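Local coordinates for OxyA protein (Actinoplanes teichomyceticus, PDB 5HH3) that probably uses its heme to catalyse a phenolic coupling that cyclises a peptide precursor of a glycopeptide antibiotic, at residues Pro272-Arg280 against Glu355-Pro363. Numbering follows the deposited sequence.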
loop_
_atom_site.group_PDB
_atom_site.type_symbol
_atom_site.label_atom_id
_atom_site.label_comp_id
_atom_site.label_asym_id
_atom_site.label_seq_id
_atom_site.Cartn_x
_atom_site.Cartn_y
_atom_site.Cartn_z
ATOM N N PRO B 272 36.642 -5.343 21.013
ATOM C CA PRO B 272 35.651 -6.362 21.394
ATOM C C PRO B 272 34.220 -6.080 20.947
ATOM O O PRO B 272 33.486 -7.025 20.676
ATOM C CB PRO B 272 35.729 -6.369 22.924
ATOM C CG PRO B 272 36.169 -4.990 23.260
ATOM C CD PRO B 272 37.190 -4.672 22.205
ATOM N N ASP B 273 33.819 -4.809 20.873
ATOM C CA ASP B 273 32.443 -4.459 20.471
ATOM C C ASP B 273 32.303 -4.084 18.990
ATOM O O ASP B 273 31.335 -3.431 18.621
ATOM C CB ASP B 273 31.892 -3.333 21.370
ATOM C CG ASP B 273 31.835 -3.733 22.837
ATOM O OD1 ASP B 273 31.360 -4.852 23.129
ATOM O OD2 ASP B 273 32.276 -2.934 23.694
ATOM N N TRP B 274 33.240 -4.529 18.146
ATOM C CA TRP B 274 33.268 -4.138 16.723
ATOM C C TRP B 274 31.945 -4.386 15.975
ATOM O O TRP B 274 31.561 -3.591 15.115
ATOM C CB TRP B 274 34.415 -4.855 15.985
ATOM C CG TRP B 274 34.215 -6.334 15.819
ATOM C CD1 TRP B 274 34.648 -7.329 16.656
ATOM C CD2 TRP B 274 33.550 -6.985 14.746
ATOM N NE1 TRP B 274 34.262 -8.548 16.186
ATOM C CE2 TRP B 274 33.593 -8.373 15.008
ATOM C CE3 TRP B 274 32.896 -6.533 13.597
ATOM C CZ2 TRP B 274 33.018 -9.311 14.162
ATOM C CZ3 TRP B 274 32.323 -7.473 12.754
ATOM C CH2 TRP B 274 32.392 -8.845 13.042
ATOM N N LEU B 275 31.269 -5.495 16.289
ATOM C CA LEU B 275 30.061 -5.873 15.574
ATOM C C LEU B 275 28.911 -4.924 15.890
ATOM O O LEU B 275 28.160 -4.583 14.997
ATOM C CB LEU B 275 29.652 -7.316 15.854
ATOM C CG LEU B 275 28.367 -7.780 15.174
ATOM C CD1 LEU B 275 28.427 -7.612 13.670
ATOM C CD2 LEU B 275 28.062 -9.223 15.542
ATOM N N ASP B 276 28.788 -4.497 17.144
ATOM C CA ASP B 276 27.776 -3.489 17.497
ATOM C C ASP B 276 27.935 -2.189 16.699
ATOM O O ASP B 276 26.937 -1.600 16.337
ATOM C CB ASP B 276 27.794 -3.169 18.983
ATOM C CG ASP B 276 27.295 -4.318 19.833
ATOM O OD1 ASP B 276 26.363 -5.020 19.406
ATOM O OD2 ASP B 276 27.840 -4.505 20.934
ATOM N N GLU B 277 29.177 -1.759 16.434
ATOM C CA GLU B 277 29.412 -0.578 15.582
ATOM C C GLU B 277 29.054 -0.815 14.109
ATOM O O GLU B 277 28.484 0.055 13.468
ATOM C CB GLU B 277 30.853 -0.086 15.702
ATOM C CG GLU B 277 31.216 1.087 14.802
ATOM C CD GLU B 277 30.564 2.401 15.179
ATOM O OE1 GLU B 277 30.835 3.387 14.465
ATOM O OE2 GLU B 277 29.781 2.489 16.166
ATOM N N VAL B 278 29.383 -1.978 13.573
ATOM C CA VAL B 278 29.060 -2.294 12.182
ATOM C C VAL B 278 27.552 -2.306 12.010
ATOM O O VAL B 278 27.031 -1.742 11.052
ATOM C CB VAL B 278 29.659 -3.642 11.732
ATOM C CG1 VAL B 278 29.231 -3.993 10.303
ATOM C CG2 VAL B 278 31.170 -3.599 11.798
ATOM N N ILE B 279 26.857 -2.952 12.952
ATOM C CA ILE B 279 25.393 -2.998 12.943
ATOM C C ILE B 279 24.764 -1.597 13.085
ATOM O O ILE B 279 23.855 -1.248 12.327
ATOM C CB ILE B 279 24.845 -3.958 14.029
ATOM C CG1 ILE B 279 25.154 -5.408 13.642
ATOM C CG2 ILE B 279 23.349 -3.744 14.204
ATOM C CD1 ILE B 279 24.996 -6.435 14.749
ATOM N N ARG B 280 25.247 -0.811 14.037
ATOM C CA ARG B 280 24.780 0.580 14.209
ATOM C C ARG B 280 24.905 1.400 12.926
ATOM O O ARG B 280 23.957 2.062 12.504
ATOM C CB ARG B 280 25.564 1.315 15.305
ATOM C CG ARG B 280 25.056 2.742 15.579
ATOM C CD ARG B 280 26.079 3.600 16.302
ATOM N NE ARG B 280 27.241 3.903 15.463
ATOM C CZ ARG B 280 27.332 4.895 14.576
ATOM N NH1 ARG B 280 26.323 5.735 14.356
ATOM N NH2 ARG B 280 28.459 5.055 13.892
ATOM N N GLU B 355 23.581 -12.392 14.637
ATOM C CA GLU B 355 24.883 -11.951 15.139
ATOM C C GLU B 355 25.960 -13.009 15.049
ATOM O O GLU B 355 27.109 -12.670 14.775
ATOM C CB GLU B 355 24.795 -11.429 16.572
ATOM C CG GLU B 355 24.080 -10.085 16.656
ATOM C CD GLU B 355 23.971 -9.543 18.071
ATOM O OE1 GLU B 355 23.770 -8.325 18.234
ATOM O OE2 GLU B 355 24.048 -10.325 19.034
ATOM N N LEU B 356 25.605 -14.267 15.304
ATOM C CA LEU B 356 26.537 -15.396 15.161
ATOM C C LEU B 356 27.057 -15.523 13.722
ATOM O O LEU B 356 28.252 -15.725 13.502
ATOM C CB LEU B 356 25.864 -16.711 15.577
ATOM C CG LEU B 356 26.658 -17.994 15.325
ATOM C CD1 LEU B 356 27.971 -17.948 16.114
ATOM C CD2 LEU B 356 25.857 -19.236 15.686
ATOM N N VAL B 357 26.147 -15.418 12.759
ATOM C CA VAL B 357 26.516 -15.436 11.350
ATOM C C VAL B 357 27.457 -14.258 11.007
ATOM O O VAL B 357 28.455 -14.463 10.353
ATOM C CB VAL B 357 25.278 -15.467 10.422
ATOM C CG1 VAL B 357 25.673 -15.290 8.956
ATOM C CG2 VAL B 357 24.538 -16.788 10.592
ATOM N N PHE B 358 27.151 -13.057 11.491
ATOM C CA PHE B 358 27.940 -11.877 11.160
ATOM C C PHE B 358 29.299 -11.917 11.833
ATOM O O PHE B 358 30.305 -11.600 11.195
ATOM C CB PHE B 358 27.244 -10.578 11.562
ATOM C CG PHE B 358 25.849 -10.397 11.001
ATOM C CD1 PHE B 358 25.446 -10.988 9.812
ATOM C CD2 PHE B 358 24.932 -9.593 11.688
ATOM C CE1 PHE B 358 24.142 -10.775 9.321
ATOM C CE2 PHE B 358 23.645 -9.385 11.206
ATOM C CZ PHE B 358 23.251 -9.968 10.022
ATOM N N ARG B 359 29.300 -12.311 13.114
ATOM C CA ARG B 359 30.513 -12.433 13.940
ATOM C C ARG B 359 31.496 -13.434 13.342
ATOM O O ARG B 359 32.692 -13.328 13.554
ATOM C CB ARG B 359 30.154 -12.856 15.388
ATOM C CG ARG B 359 31.291 -13.456 16.221
ATOM C CD ARG B 359 30.935 -13.562 17.699
ATOM N NE ARG B 359 29.497 -13.584 17.904
ATOM C CZ ARG B 359 28.801 -14.663 18.246
ATOM N NH1 ARG B 359 29.407 -15.822 18.433
ATOM N NH2 ARG B 359 27.497 -14.568 18.395
ATOM N N THR B 360 30.971 -14.421 12.619
ATOM C CA THR B 360 31.761 -15.474 12.010
ATOM C C THR B 360 32.166 -15.104 10.595
ATOM O O THR B 360 33.343 -15.205 10.248
ATOM C CB THR B 360 30.976 -16.811 12.000
ATOM O OG1 THR B 360 30.563 -17.117 13.341
ATOM C CG2 THR B 360 31.843 -17.956 11.485
ATOM N N ALA B 361 31.206 -14.680 9.775
ATOM C CA ALA B 361 31.478 -14.459 8.352
ATOM C C ALA B 361 32.335 -13.223 8.042
ATOM O O ALA B 361 33.143 -13.253 7.105
ATOM C CB ALA B 361 30.188 -14.452 7.546
ATOM N N ILE B 362 32.191 -12.156 8.820
ATOM C CA ILE B 362 32.919 -10.923 8.527
ATOM C C ILE B 362 34.430 -11.068 8.791
ATOM O O ILE B 362 35.223 -10.722 7.917
ATOM C CB ILE B 362 32.313 -9.688 9.256
ATOM C CG1 ILE B 362 30.889 -9.401 8.757
ATOM C CG2 ILE B 362 33.197 -8.459 9.108
ATOM C CD1 ILE B 362 30.780 -9.192 7.264
ATOM N N PRO B 363 34.831 -11.565 9.982
ATOM C CA PRO B 363 36.250 -11.856 10.193
ATOM C C PRO B 363 36.804 -12.867 9.217
ATOM O O PRO B 363 37.944 -12.713 8.776
ATOM C CB PRO B 363 36.279 -12.432 11.615
ATOM C CG PRO B 363 35.135 -11.742 12.279
ATOM C CD PRO B 363 34.070 -11.810 11.219
#
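Trp274, in the first turn of helix 274-282, reaches helix 351-368 with the six-membered end of its indole. CG sits between backbone N and carbonyl carbon (chi1 69°), and the broad ring then meets Ile362 and Pro363: CZ3 lies 3.9 Å from CG2 of Ile362, and CZ2 3.7 Å from CG of Pro363. Pro363 CD, bonded to the backbone nitrogen, is 3.9 Å from Trp274 CH2, so the proline offers the indole a compact apolar surface where the helix kinks and its N makes no bond to the preceding turn. The indole edge also faces a carbonyl, with CH2 3.9 Å from Phe358 O, near the ring plane.

Leu275 forks over the preceding turn of helix 351-368: CD1 packs 3.8 Å from CB of Phe358, while CD2 rests 3.7 Å from Glu355 O and also meets CB of Arg359. Asp276 OD1 lies 4.4 Å from Glu355 OE1, a closeness of like charges probably unfavourable but eased by the salt bridge of Glu355 OE1 with Arg351. Glu277, gripped side-on by Arg280 as the ExxR pair of the P450 K helix, also bridges to Arg333. Ile279 stretches CD1 to the edge of the Phe358 ring, whose other neighbours include Phe246 and the heme.

Trp274, Leu275 and Ile279 thus make the crossing, at 102°, mainly apolar, with like charges near Glu355, and link the ExxR helix to the L helix beside the heme.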